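PDB 1QNQ: endo-1,4-b-d-mannanase from Trichoderma reesei, which hydrolyses internal beta-1,4-mannosidic linkages of mannans. Local coordinates for residues A[167-172]-A[203-208]; A[238-243]-A[256-261]; A[305-310]-A[322-327]. One frame throughout, in Å; residues are numbered along the deposited sequence.

Overall arrangement
The chain is a beta/alpha barrel, and all three contacts are largely buried. Contact 1 lies nearest the centre of the chain and joins the loops that follow two barrel strands. It is the polar one, built on charged groups and water. Contact 2 packs strand 238-242 against helix 253-267 and relies on aromatic rings. In contact 3, strand 300-309 pairs with strand 325-326 through backbone bonds. It has partly exposed residues on the strand 325-326 side. Contacts 1 and 2 touch: His241 ND1 lies 2.7 Å from Glu169 OE2. Contacts 2 and 3 meet through Tyr243 and share one terpyridine platinum group. Contacts 1 and 3 do not touch; their nearest atoms are about 6 Å apart.

Contact 1. Residues A[167-172]-A[203-208]; sequences GNEPRC and GDEGLG. With TPT (2,2':6',2''-TERPYRIDINE PLATINUM(II) Chloride), chain C.
The guanidinium of Arg171 and the carboxylate of Glu205 meet edge to edge, nearly in one plane. Leu207 CD1 lies over one face of the guanidinium. The Glu205 carboxylate is in turn stacked with that of Glu169, their planes 11° apart. Arg171 grips Glu205 side-on with two nitrogens. Its NE gives an almost straight hydrogen bond (178°) to Glu205 OE1 at 2.8 Å. Its NH2 reaches Glu205 OE2, also at 2.8 Å. Both oxygens use their syn lone pairs. The Arg171 chain is extended from CG to NE, which brings NE and NH2 across to the carboxylate edge.

Glu169 CD rests on Glu205 CG at 3.4 Å. Within the stack, Glu169 OE1 is 3.7 Å from Glu205 OE2. A water molecule lies beside both carboxylates. A second water links Pro170 O, Glu205 N and Glu205 OE1. On the backbone, Glu169 N bonds to Gly203 O at 3.0 Å. A terpyridine platinum group lies alongside, its C15 3.1 Å from Glu169 OE1. Glu169 also hydrogen-bonds to His241 and Trp114.

The Asn168-Glu169 pair follows strand 161-165, consistent with the Asn-Glu motif of family 5 enzymes. Glu205 lies against Glu169, and Arg171 holds it there. The two in-plane bonds from Arg171 form a salt bridge that fixes the rotation of the Glu205 carboxylate.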
loop_
_atom_site.group_PDB
_atom_site.type_symbol
_atom_site.label_atom_id
_atom_site.label_comp_id
_atom_site.label_asym_id
_atom_site.label_seq_id
_atom_site.Cartn_x
_atom_site.Cartn_y
_atom_site.Cartn_z
ATOM N N GLY A 167 -6.668 -1.737 3.511
ATOM C CA GLY A 167 -5.729 -2.310 4.446
ATOM C C GLY A 167 -4.464 -2.870 3.778
ATOM O O GLY A 167 -4.416 -2.946 2.554
ATOM N N ASN A 168 -3.497 -3.323 4.576
ATOM C CA ASN A 168 -2.284 -3.985 4.061
ATOM C C ASN A 168 -2.531 -5.510 4.123
ATOM O O ASN A 168 -2.631 -6.086 5.206
ATOM C CB ASN A 168 -1.020 -3.643 4.865
ATOM C CG ASN A 168 0.233 -4.428 4.476
ATOM O OD1 ASN A 168 0.598 -4.379 3.285
ATOM N ND2 ASN A 168 0.935 -5.151 5.328
ATOM N N GLU A 169 -2.755 -6.137 2.969
ATOM C CA GLU A 169 -2.913 -7.560 2.780
ATOM C C GLU A 169 -4.077 -8.185 3.514
ATOM O O GLU A 169 -3.935 -9.222 4.194
ATOM C CB GLU A 169 -1.577 -8.292 3.083
ATOM C CG GLU A 169 -0.374 -7.863 2.250
ATOM C CD GLU A 169 0.825 -8.796 2.260
ATOM O OE1 GLU A 169 0.916 -9.735 3.104
ATOM O OE2 GLU A 169 1.741 -8.658 1.397
ATOM N N PRO A 170 -5.285 -7.612 3.451
ATOM C CA PRO A 170 -6.422 -8.252 4.128
ATOM C C PRO A 170 -6.624 -9.721 3.754
ATOM O O PRO A 170 -6.633 -10.045 2.559
ATOM C CB PRO A 170 -7.639 -7.396 3.733
ATOM C CG PRO A 170 -7.189 -6.688 2.498
ATOM C CD PRO A 170 -5.705 -6.464 2.642
ATOM N N ARG A 171 -6.783 -10.610 4.736
ATOM C CA ARG A 171 -7.087 -12.026 4.562
ATOM C C ARG A 171 -8.214 -12.490 5.488
ATOM O O ARG A 171 -8.399 -11.883 6.543
ATOM C CB ARG A 171 -5.901 -12.971 4.803
ATOM C CG ARG A 171 -4.701 -12.883 3.862
ATOM C CD ARG A 171 -3.628 -13.933 4.205
ATOM N NE ARG A 171 -2.459 -13.976 3.325
ATOM C CZ ARG A 171 -1.537 -14.939 3.332
ATOM N NH1 ARG A 171 -1.594 -15.982 4.169
ATOM N NH2 ARG A 171 -0.489 -14.889 2.506
ATOM N N CYS A 172 -8.894 -13.580 5.190
ATOM C CA CYS A 172 -9.889 -14.220 6.078
ATOM C C CYS A 172 -9.615 -15.728 5.959
ATOM O O CYS A 172 -10.177 -16.407 5.103
ATOM C CB CYS A 172 -11.325 -13.819 5.814
ATOM S SG CYS A 172 -12.605 -14.123 7.072
ATOM N N GLY A 203 -5.866 -3.188 -1.464
ATOM C CA GLY A 203 -4.604 -3.488 -0.767
ATOM C C GLY A 203 -4.278 -4.972 -0.575
ATOM O O GLY A 203 -3.302 -5.335 0.127
ATOM N N ASP A 204 -5.066 -5.857 -1.191
ATOM C CA ASP A 204 -4.839 -7.298 -1.124
ATOM C C ASP A 204 -3.610 -7.769 -1.889
ATOM O O ASP A 204 -3.146 -7.083 -2.770
ATOM C CB ASP A 204 -6.065 -8.092 -1.650
ATOM C CG ASP A 204 -6.421 -7.718 -3.083
ATOM O OD1 ASP A 204 -6.622 -6.522 -3.392
ATOM O OD2 ASP A 204 -6.525 -8.663 -3.909
ATOM N N GLU A 205 -3.152 -8.985 -1.624
ATOM C CA GLU A 205 -2.037 -9.646 -2.278
ATOM C C GLU A 205 -2.387 -10.171 -3.686
ATOM O O GLU A 205 -1.487 -10.505 -4.470
ATOM C CB GLU A 205 -1.562 -10.861 -1.464
ATOM C CG GLU A 205 -0.959 -10.527 -0.075
ATOM C CD GLU A 205 -1.028 -11.733 0.850
ATOM O OE1 GLU A 205 -2.087 -11.920 1.500
ATOM O OE2 GLU A 205 -0.065 -12.544 0.958
ATOM N N GLY A 206 -3.677 -10.314 -3.985
ATOM C CA GLY A 206 -4.143 -10.855 -5.254
ATOM C C GLY A 206 -4.469 -12.347 -5.244
ATOM O O GLY A 206 -4.652 -12.977 -6.319
ATOM N N LEU A 207 -4.576 -12.976 -4.076
ATOM C CA LEU A 207 -4.808 -14.421 -3.995
ATOM C C LEU A 207 -6.168 -14.844 -4.530
ATOM O O LEU A 207 -7.137 -14.100 -4.353
ATOM C CB LEU A 207 -4.620 -14.930 -2.545
ATOM C CG LEU A 207 -3.352 -14.466 -1.802
ATOM C CD1 LEU A 207 -3.303 -15.018 -0.371
ATOM C CD2 LEU A 207 -2.077 -14.863 -2.524
ATOM N N GLY A 208 -6.264 -16.021 -5.163
ATOM C CA GLY A 208 -7.533 -16.558 -5.646
ATOM C C GLY A 208 -7.855 -16.161 -7.087
ATOM O O GLY A 208 -8.633 -15.212 -7.258
HETATM PT PT1 TPT C . 2.802 -12.437 5.799
HETATM N N1 TPT C . 2.248 -14.135 6.764
HETATM N N2 TPT C . 3.466 -12.075 7.653
HETATM N N3 TPT C . 3.714 -10.631 5.453
HETATM C C1 TPT C . 1.502 -15.150 6.265
HETATM C C2 TPT C . 1.131 -16.198 7.053
HETATM C C3 TPT C . 1.487 -16.221 8.414
HETATM C C4 TPT C . 2.166 -15.138 8.919
HETATM C C5 TPT C . 2.562 -14.081 8.101
HETATM C C6 TPT C . 3.271 -12.886 8.571
HETATM C C7 TPT C . 3.726 -12.640 9.906
HETATM C C8 TPT C . 4.406 -11.446 10.042
HETATM C C9 TPT C . 4.587 -10.530 9.000
HETATM C C10 TPT C . 4.017 -10.805 7.784
HETATM C C11 TPT C . 4.192 -10.006 6.529
HETATM C C12 TPT C . 4.945 -8.841 6.489
HETATM C C13 TPT C . 4.975 -8.113 5.277
HETATM C C14 TPT C . 4.375 -8.720 4.146
HETATM C C15 TPT C . 3.737 -9.914 4.289
HETATM O O HOH W 1 2.609 -11.533 0.939
HETATM O O HOH W 2 -4.362 -10.359 0.792
HETATM O O HOH W 3 2.090 -12.829 3.787
#

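Contact 2. Residues A[238-243]-A[256-261]; sequences GTFHLY and GWIQTH. With TPT (2,2':6',2''-TERPYRIDINE PLATINUM(II) Chloride), chain B.
Phe240 and Trp257 are brought together by their first torsions. In Phe240, CG sits between the backbone N and the carbonyl carbon (chi1 62°), which puts the ring against His261, Trp257 and Ile258. In Trp257, CG is anti to the backbone N (chi1 -177°), and this brings NE1 to His241 O. Phe240, Trp257 and His261 form an aromatic cluster. His261 makes an offset stack with Phe240, with centroids 4.9 Å apart and planes at 29°. His261 CB adds a CH-pi contact over the same ring, 3.9 Å from its centroid. Phe240 CD2 touches Trp257 NE1 at 3.7 Å, and these two rings are oblique to each other. The far end of the ring, Phe240 CZ, meets Ile258 CA at 4.0 Å.

Trp257 NE1 gives a hydrogen bond to His241 O at 3.0 Å. The oxygen lies somewhat out of the indole plane, and the bond is bent. Leu242 CD1 packs on Trp257 CD1 at 3.9 Å. Within the helix, His261 ND1 bonds to Trp257 O at 2.8 Å. That bond holds the imidazole in place, with its CE1 over a face of the Trp257 indole. Beyond the strand, the Tyr243 ring lies with one face under C9 of a terpyridine platinum group.

This is a beta/alpha unit of the barrel. The strand and helix segments run antiparallel, their axes 10.0 Å apart. The Phe240 ring meets Phe274 of strand 272-277 and Met300 of strand 300-309. Ile258 and Leu242 reach Trp290 of helix 283-295. His261 NE2 bonds to Gly206 O in the loop after strand 199-201.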
loop_
_atom_site.group_PDB
_atom_site.type_symbol
_atom_site.label_atom_id
_atom_site.label_comp_id
_atom_site.label_asym_id
_atom_site.label_seq_id
_atom_site.Cartn_x
_atom_site.Cartn_y
_atom_site.Cartn_z
ATOM N N GLY A 238 -7.099 -2.448 -9.403
ATOM C CA GLY A 238 -6.643 -3.626 -8.686
ATOM C C GLY A 238 -5.222 -3.522 -8.125
ATOM O O GLY A 238 -4.382 -2.798 -8.717
ATOM N N THR A 239 -4.962 -4.224 -7.003
ATOM C CA THR A 239 -3.606 -4.364 -6.460
ATOM C C THR A 239 -3.138 -5.820 -6.324
ATOM O O THR A 239 -3.974 -6.718 -6.066
ATOM C CB THR A 239 -3.496 -3.752 -5.034
ATOM O OG1 THR A 239 -4.538 -4.293 -4.179
ATOM C CG2 THR A 239 -3.630 -2.246 -5.048
ATOM N N PHE A 240 -1.839 -6.129 -6.443
ATOM C CA PHE A 240 -1.330 -7.483 -6.122
ATOM C C PHE A 240 0.131 -7.371 -5.656
ATOM O O PHE A 240 0.829 -6.383 -5.976
ATOM C CB PHE A 240 -1.490 -8.469 -7.286
ATOM C CG PHE A 240 -0.747 -8.163 -8.567
ATOM C CD1 PHE A 240 -1.304 -7.420 -9.595
ATOM C CD2 PHE A 240 0.531 -8.659 -8.769
ATOM C CE1 PHE A 240 -0.580 -7.163 -10.757
ATOM C CE2 PHE A 240 1.260 -8.413 -9.925
ATOM C CZ PHE A 240 0.708 -7.650 -10.932
ATOM N N HIS A 241 0.558 -8.320 -4.835
ATOM C CA HIS A 241 1.913 -8.417 -4.263
ATOM C C HIS A 241 2.659 -9.660 -4.763
ATOM O O HIS A 241 2.022 -10.527 -5.369
ATOM C CB HIS A 241 1.843 -8.398 -2.738
ATOM C CG HIS A 241 1.227 -7.202 -2.046
ATOM N ND1 HIS A 241 1.240 -7.042 -0.662
ATOM C CD2 HIS A 241 0.607 -6.120 -2.535
ATOM C CE1 HIS A 241 0.624 -5.882 -0.382
ATOM N NE2 HIS A 241 0.236 -5.288 -1.484
ATOM N N LEU A 242 3.947 -9.867 -4.494
ATOM C CA LEU A 242 4.713 -11.025 -4.991
ATOM C C LEU A 242 5.930 -11.382 -4.115
ATOM O O LEU A 242 6.901 -10.600 -4.066
ATOM C CB LEU A 242 5.113 -10.825 -6.448
ATOM C CG LEU A 242 6.033 -11.864 -7.104
ATOM C CD1 LEU A 242 5.269 -13.195 -7.152
ATOM C CD2 LEU A 242 6.485 -11.445 -8.500
ATOM N N TYR A 243 5.909 -12.562 -3.468
ATOM C CA TYR A 243 7.034 -13.024 -2.608
ATOM C C TYR A 243 7.251 -14.537 -2.745
ATOM O O TYR A 243 6.848 -15.376 -1.904
ATOM C CB TYR A 243 6.712 -12.662 -1.148
ATOM C CG TYR A 243 6.767 -11.226 -0.676
ATOM C CD1 TYR A 243 8.008 -10.639 -0.449
ATOM C CD2 TYR A 243 5.640 -10.439 -0.473
ATOM C CE1 TYR A 243 8.140 -9.331 -0.006
ATOM C CE2 TYR A 243 5.731 -9.130 -0.034
ATOM C CZ TYR A 243 6.993 -8.600 0.224
ATOM O OH TYR A 243 7.141 -7.296 0.640
ATOM N N GLY A 256 4.380 -15.045 -15.002
ATOM C CA GLY A 256 2.990 -15.493 -15.194
ATOM C C GLY A 256 2.017 -14.912 -14.176
ATOM O O GLY A 256 0.828 -14.659 -14.497
ATOM N N TRP A 257 2.439 -14.726 -12.928
ATOM C CA TRP A 257 1.593 -14.092 -11.895
ATOM C C TRP A 257 1.214 -12.670 -12.314
ATOM O O TRP A 257 0.065 -12.229 -12.210
ATOM C CB TRP A 257 2.308 -14.090 -10.539
ATOM C CG TRP A 257 1.586 -13.546 -9.328
ATOM C CD1 TRP A 257 1.801 -12.362 -8.715
ATOM C CD2 TRP A 257 0.581 -14.194 -8.541
ATOM N NE1 TRP A 257 0.971 -12.173 -7.630
ATOM C CE2 TRP A 257 0.201 -13.311 -7.506
ATOM C CE3 TRP A 257 -0.084 -15.430 -8.642
ATOM C CZ2 TRP A 257 -0.768 -13.657 -6.548
ATOM C CZ3 TRP A 257 -1.051 -15.740 -7.700
ATOM C CH2 TRP A 257 -1.384 -14.862 -6.664
ATOM N N ILE A 258 2.151 -11.907 -12.864
ATOM C CA ILE A 258 1.917 -10.557 -13.385
ATOM C C ILE A 258 0.921 -10.611 -14.563
ATOM O O ILE A 258 -0.070 -9.847 -14.625
ATOM C CB ILE A 258 3.239 -9.872 -13.783
ATOM C CG1 ILE A 258 4.188 -9.600 -12.610
ATOM C CG2 ILE A 258 2.906 -8.542 -14.490
ATOM C CD1 ILE A 258 5.647 -9.309 -12.953
ATOM N N GLN A 259 1.132 -11.509 -15.531
ATOM C CA GLN A 259 0.301 -11.614 -16.721
ATOM C C GLN A 259 -1.155 -11.981 -16.427
ATOM O O GLN A 259 -2.066 -11.333 -16.975
ATOM C CB GLN A 259 0.931 -12.586 -17.734
ATOM C CG GLN A 259 2.260 -12.123 -18.314
ATOM C CD GLN A 259 2.995 -13.160 -19.130
ATOM O OE1 GLN A 259 2.943 -14.360 -18.850
ATOM N NE2 GLN A 259 3.718 -12.751 -20.169
ATOM N N THR A 260 -1.408 -12.957 -15.560
ATOM C CA THR A 260 -2.786 -13.324 -15.231
ATOM C C THR A 260 -3.533 -12.208 -14.515
ATOM O O THR A 260 -4.745 -11.969 -14.759
ATOM C CB THR A 260 -2.860 -14.637 -14.426
ATOM O OG1 THR A 260 -2.042 -14.520 -13.241
ATOM C CG2 THR A 260 -2.371 -15.827 -15.242
ATOM N N HIS A 261 -2.888 -11.495 -13.579
ATOM C CA HIS A 261 -3.539 -10.395 -12.866
ATOM C C HIS A 261 -3.875 -9.213 -13.772
ATOM O O HIS A 261 -4.989 -8.640 -13.743
ATOM C CB HIS A 261 -2.708 -10.007 -11.610
ATOM C CG HIS A 261 -2.862 -11.030 -10.504
ATOM N ND1 HIS A 261 -2.118 -12.187 -10.426
ATOM C CD2 HIS A 261 -3.696 -11.050 -9.439
ATOM C CE1 HIS A 261 -2.509 -12.893 -9.381
ATOM N NE2 HIS A 261 -3.472 -12.216 -8.726
HETATM PT PT1 TPT B . 7.757 -11.959 6.943
HETATM N N1 TPT B . 6.848 -13.785 7.220
HETATM N N2 TPT B . 6.918 -12.332 5.183
HETATM N N3 TPT B . 8.297 -10.312 5.892
HETATM C C1 TPT B . 6.857 -14.484 8.365
HETATM C C2 TPT B . 6.190 -15.678 8.507
HETATM C C3 TPT B . 5.465 -16.175 7.417
HETATM C C4 TPT B . 5.425 -15.466 6.265
HETATM C C5 TPT B . 6.161 -14.279 6.127
HETATM C C6 TPT B . 6.193 -13.427 4.924
HETATM C C7 TPT B . 5.500 -13.636 3.750
HETATM C C8 TPT B . 5.652 -12.710 2.745
HETATM C C9 TPT B . 6.372 -11.565 2.963
HETATM C C10 TPT B . 6.979 -11.378 4.196
HETATM C C11 TPT B . 7.821 -10.241 4.612
HETATM C C12 TPT B . 8.072 -9.112 3.836
HETATM C C13 TPT B . 8.862 -8.097 4.335
HETATM C C14 TPT B . 9.370 -8.150 5.664
HETATM C C15 TPT B . 9.034 -9.291 6.387
HETATM O O HOH W 4 5.406 -12.084 6.713
#

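Contact 3. Residues A[305-310]-A[322-327]; sequences FWQWGD and PYTVWY. With TPT (2,2':6',2''-TERPYRIDINE PLATINUM(II) Chloride), chain B.
Tyr323 starts at the edge of Trp306 and crosses it toward a terpyridine platinum group. Tyr323 CB lies in the plane of the indole, 3.8 Å from Trp306 CD1. Further out, Tyr323 CD2 is 4.1 Å from Trp306 CD1. The two rings are oblique, with planes at 81°. Tyr323 CE2 then touches C13 of the terpyridine at 3.5 Å. Near the tip, the Tyr323 ring meets that of Tyr243 in an edge-to-face pair. Trp306 NE1 is held by a hydrogen bond to Asp321.

Beyond these rings the backbones pair. Val325 N hydrogen-bonds to Gln307 O at 2.9 Å, Gly309 N to Val325 O, and Tyr327 N to Gly309 O. Trp308 pairs with Val325 and Gly309 with Trp326. This parallel pairing adds the short strand 325-326 beside the C-terminal end of barrel strand 300-309, which also pairs with strands 21-25 and 272-277. The peptide between Trp306 and Gln307 is cis. Gln307 N is buried here without a polar partner.

Val325 and Trp308 share one face of the pairing, and Val325 CB packs against the Phe305 ring. On the other face Gly309 has no side chain, and Trp326 CE3 comes within 3.6 Å of Gly309 C. Thr324 CG2 covers the centre of one face of the Trp326 ring. In Tyr327, CG is anti to the backbone N (chi1 177°), which sets the ring beside Trp308. Tyr327 CD1 is 3.7 Å from Trp308 CZ2, with the rings slid apart. Trp308 NE1 hydrogen-bonds to Asp310 OD2 at 3.0 Å, and that oxygen is also hydrogen-bonded to His44.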
loop_
_atom_site.group_PDB
_atom_site.type_symbol
_atom_site.label_atom_id
_atom_site.label_comp_id
_atom_site.label_asym_id
_atom_site.label_seq_id
_atom_site.Cartn_x
_atom_site.Cartn_y
_atom_site.Cartn_z
ATOM N N PHE A 305 8.611 -1.398 -6.013
ATOM C CA PHE A 305 9.368 -2.379 -5.231
ATOM C C PHE A 305 9.345 -2.206 -3.708
ATOM O O PHE A 305 9.122 -1.088 -3.190
ATOM C CB PHE A 305 10.849 -2.385 -5.727
ATOM C CG PHE A 305 11.660 -1.151 -5.438
ATOM C CD1 PHE A 305 11.687 -0.075 -6.292
ATOM C CD2 PHE A 305 12.461 -1.095 -4.302
ATOM C CE1 PHE A 305 12.443 1.063 -6.033
ATOM C CE2 PHE A 305 13.210 0.050 -4.007
ATOM C CZ PHE A 305 13.220 1.112 -4.884
ATOM N N TRP A 306 9.530 -3.291 -2.940
ATOM C CA TRP A 306 9.763 -3.292 -1.485
ATOM C C TRP A 306 11.260 -3.506 -1.253
ATOM O O TRP A 306 11.770 -4.548 -1.692
ATOM C CB TRP A 306 8.919 -4.391 -0.774
ATOM C CG TRP A 306 8.969 -4.325 0.727
ATOM C CD1 TRP A 306 9.984 -4.865 1.488
ATOM C CD2 TRP A 306 8.078 -3.712 1.659
ATOM N NE1 TRP A 306 9.749 -4.622 2.838
ATOM C CE2 TRP A 306 8.555 -3.930 2.951
ATOM C CE3 TRP A 306 6.847 -3.041 1.508
ATOM C CZ2 TRP A 306 7.899 -3.469 4.085
ATOM C CZ3 TRP A 306 6.164 -2.593 2.642
ATOM C CH2 TRP A 306 6.705 -2.788 3.923
ATOM N N GLN A 307 12.030 -2.587 -0.673
ATOM C CA GLN A 307 11.581 -1.290 -0.164
ATOM C C GLN A 307 12.760 -0.271 -0.231
ATOM O O GLN A 307 13.956 -0.685 -0.310
ATOM C CB GLN A 307 11.119 -1.339 1.301
ATOM C CG GLN A 307 12.155 -1.713 2.359
ATOM C CD GLN A 307 11.747 -1.506 3.811
ATOM O OE1 GLN A 307 10.901 -0.688 4.181
ATOM N NE2 GLN A 307 12.390 -2.278 4.702
ATOM N N TRP A 308 12.484 1.020 -0.084
ATOM C CA TRP A 308 13.513 2.085 -0.048
ATOM C C TRP A 308 14.318 2.051 1.255
ATOM O O TRP A 308 13.761 1.815 2.329
ATOM C CB TRP A 308 12.861 3.490 -0.160
ATOM C CG TRP A 308 13.740 4.675 -0.467
ATOM C CD1 TRP A 308 14.298 5.580 0.406
ATOM C CD2 TRP A 308 14.225 5.043 -1.770
ATOM N NE1 TRP A 308 15.097 6.491 -0.278
ATOM C CE2 TRP A 308 15.049 6.177 -1.626
ATOM C CE3 TRP A 308 14.009 4.553 -3.070
ATOM C CZ2 TRP A 308 15.672 6.802 -2.709
ATOM C CZ3 TRP A 308 14.616 5.166 -4.155
ATOM C CH2 TRP A 308 15.474 6.294 -3.968
ATOM N N GLY A 309 15.630 2.330 1.205
ATOM C CA GLY A 309 16.455 2.541 2.391
ATOM C C GLY A 309 17.237 3.862 2.247
ATOM O O GLY A 309 17.618 4.157 1.113
ATOM N N ASP A 310 17.480 4.611 3.355
ATOM C CA ASP A 310 18.195 5.893 3.192
ATOM C C ASP A 310 18.890 6.276 4.504
ATOM O O ASP A 310 18.786 5.545 5.520
ATOM C CB ASP A 310 17.214 6.995 2.761
ATOM C CG ASP A 310 17.742 8.023 1.778
ATOM O OD1 ASP A 310 18.934 8.408 1.939
ATOM O OD2 ASP A 310 17.054 8.511 0.834
ATOM N N PRO A 322 15.624 -7.549 5.038
ATOM C CA PRO A 322 16.369 -8.255 3.994
ATOM C C PRO A 322 16.172 -7.763 2.568
ATOM O O PRO A 322 16.936 -8.114 1.645
ATOM C CB PRO A 322 15.956 -9.719 4.154
ATOM C CG PRO A 322 15.384 -9.827 5.528
ATOM C CD PRO A 322 14.760 -8.456 5.817
ATOM N N TYR A 323 15.153 -6.954 2.291
ATOM C CA TYR A 323 14.805 -6.482 0.964
ATOM C C TYR A 323 15.260 -5.043 0.673
ATOM O O TYR A 323 15.092 -4.516 -0.435
ATOM C CB TYR A 323 13.270 -6.638 0.766
ATOM C CG TYR A 323 12.671 -8.016 1.018
ATOM C CD1 TYR A 323 12.706 -9.036 0.064
ATOM C CD2 TYR A 323 12.050 -8.300 2.226
ATOM C CE1 TYR A 323 12.158 -10.298 0.294
ATOM C CE2 TYR A 323 11.514 -9.561 2.500
ATOM C CZ TYR A 323 11.556 -10.533 1.523
ATOM O OH TYR A 323 11.041 -11.775 1.816
ATOM N N THR A 324 15.851 -4.355 1.654
ATOM C CA THR A 324 16.190 -2.942 1.473
ATOM C C THR A 324 17.082 -2.644 0.278
ATOM O O THR A 324 18.096 -3.341 0.094
ATOM C CB THR A 324 16.833 -2.420 2.786
ATOM O OG1 THR A 324 15.856 -2.460 3.842
ATOM C CG2 THR A 324 17.397 -1.015 2.627
ATOM N N VAL A 325 16.741 -1.613 -0.513
ATOM C CA VAL A 325 17.551 -1.116 -1.629
ATOM C C VAL A 325 18.039 0.273 -1.204
ATOM O O VAL A 325 17.266 1.226 -1.094
ATOM C CB VAL A 325 16.818 -1.039 -2.968
ATOM C CG1 VAL A 325 17.645 -0.419 -4.095
ATOM C CG2 VAL A 325 16.280 -2.386 -3.409
ATOM N N TRP A 326 19.312 0.407 -0.812
ATOM C CA TRP A 326 19.864 1.645 -0.308
ATOM C C TRP A 326 20.093 2.683 -1.396
ATOM O O TRP A 326 20.666 2.380 -2.475
ATOM C CB TRP A 326 21.180 1.372 0.470
ATOM C CG TRP A 326 21.113 0.506 1.689
ATOM C CD1 TRP A 326 21.507 -0.792 1.816
ATOM C CD2 TRP A 326 20.617 0.870 2.999
ATOM N NE1 TRP A 326 21.276 -1.267 3.095
ATOM C CE2 TRP A 326 20.718 -0.243 3.840
ATOM C CE3 TRP A 326 20.070 2.062 3.518
ATOM C CZ2 TRP A 326 20.318 -0.220 5.174
ATOM C CZ3 TRP A 326 19.650 2.070 4.843
ATOM C CH2 TRP A 326 19.773 0.951 5.679
ATOM N N TYR A 327 19.679 3.942 -1.188
ATOM C CA TYR A 327 19.887 4.997 -2.183
ATOM C C TYR A 327 21.369 5.115 -2.600
ATOM O O TYR A 327 22.257 5.072 -1.742
ATOM C CB TYR A 327 19.409 6.374 -1.657
ATOM C CG TYR A 327 19.659 7.537 -2.594
ATOM C CD1 TYR A 327 19.129 7.571 -3.878
ATOM C CD2 TYR A 327 20.487 8.599 -2.212
ATOM C CE1 TYR A 327 19.376 8.627 -4.724
ATOM C CE2 TYR A 327 20.721 9.672 -3.067
ATOM C CZ TYR A 327 20.189 9.671 -4.335
ATOM O OH TYR A 327 20.426 10.731 -5.201
HETATM PT PT1 TPT B . 7.757 -11.959 6.943
HETATM N N1 TPT B . 6.848 -13.785 7.220
HETATM N N2 TPT B . 6.918 -12.332 5.183
HETATM N N3 TPT B . 8.297 -10.312 5.892
HETATM C C1 TPT B . 6.857 -14.484 8.365
HETATM C C2 TPT B . 6.190 -15.678 8.507
HETATM C C3 TPT B . 5.465 -16.175 7.417
HETATM C C4 TPT B . 5.425 -15.466 6.265
HETATM C C5 TPT B . 6.161 -14.279 6.127
HETATM C C6 TPT B . 6.193 -13.427 4.924
HETATM C C7 TPT B . 5.500 -13.636 3.750
HETATM C C8 TPT B . 5.652 -12.710 2.745
HETATM C C9 TPT B . 6.372 -11.565 2.963
HETATM C C10 TPT B . 6.979 -11.378 4.196
HETATM C C11 TPT B . 7.821 -10.241 4.612
HETATM C C12 TPT B . 8.072 -9.112 3.836
HETATM C C13 TPT B . 8.862 -8.097 4.335
HETATM C C14 TPT B . 9.370 -8.150 5.664
HETATM C C15 TPT B . 9.034 -9.291 6.387
HETATM O O HOH W 5 14.863 0.072 4.369
HETATM O O HOH W 4 5.406 -12.084 6.713
#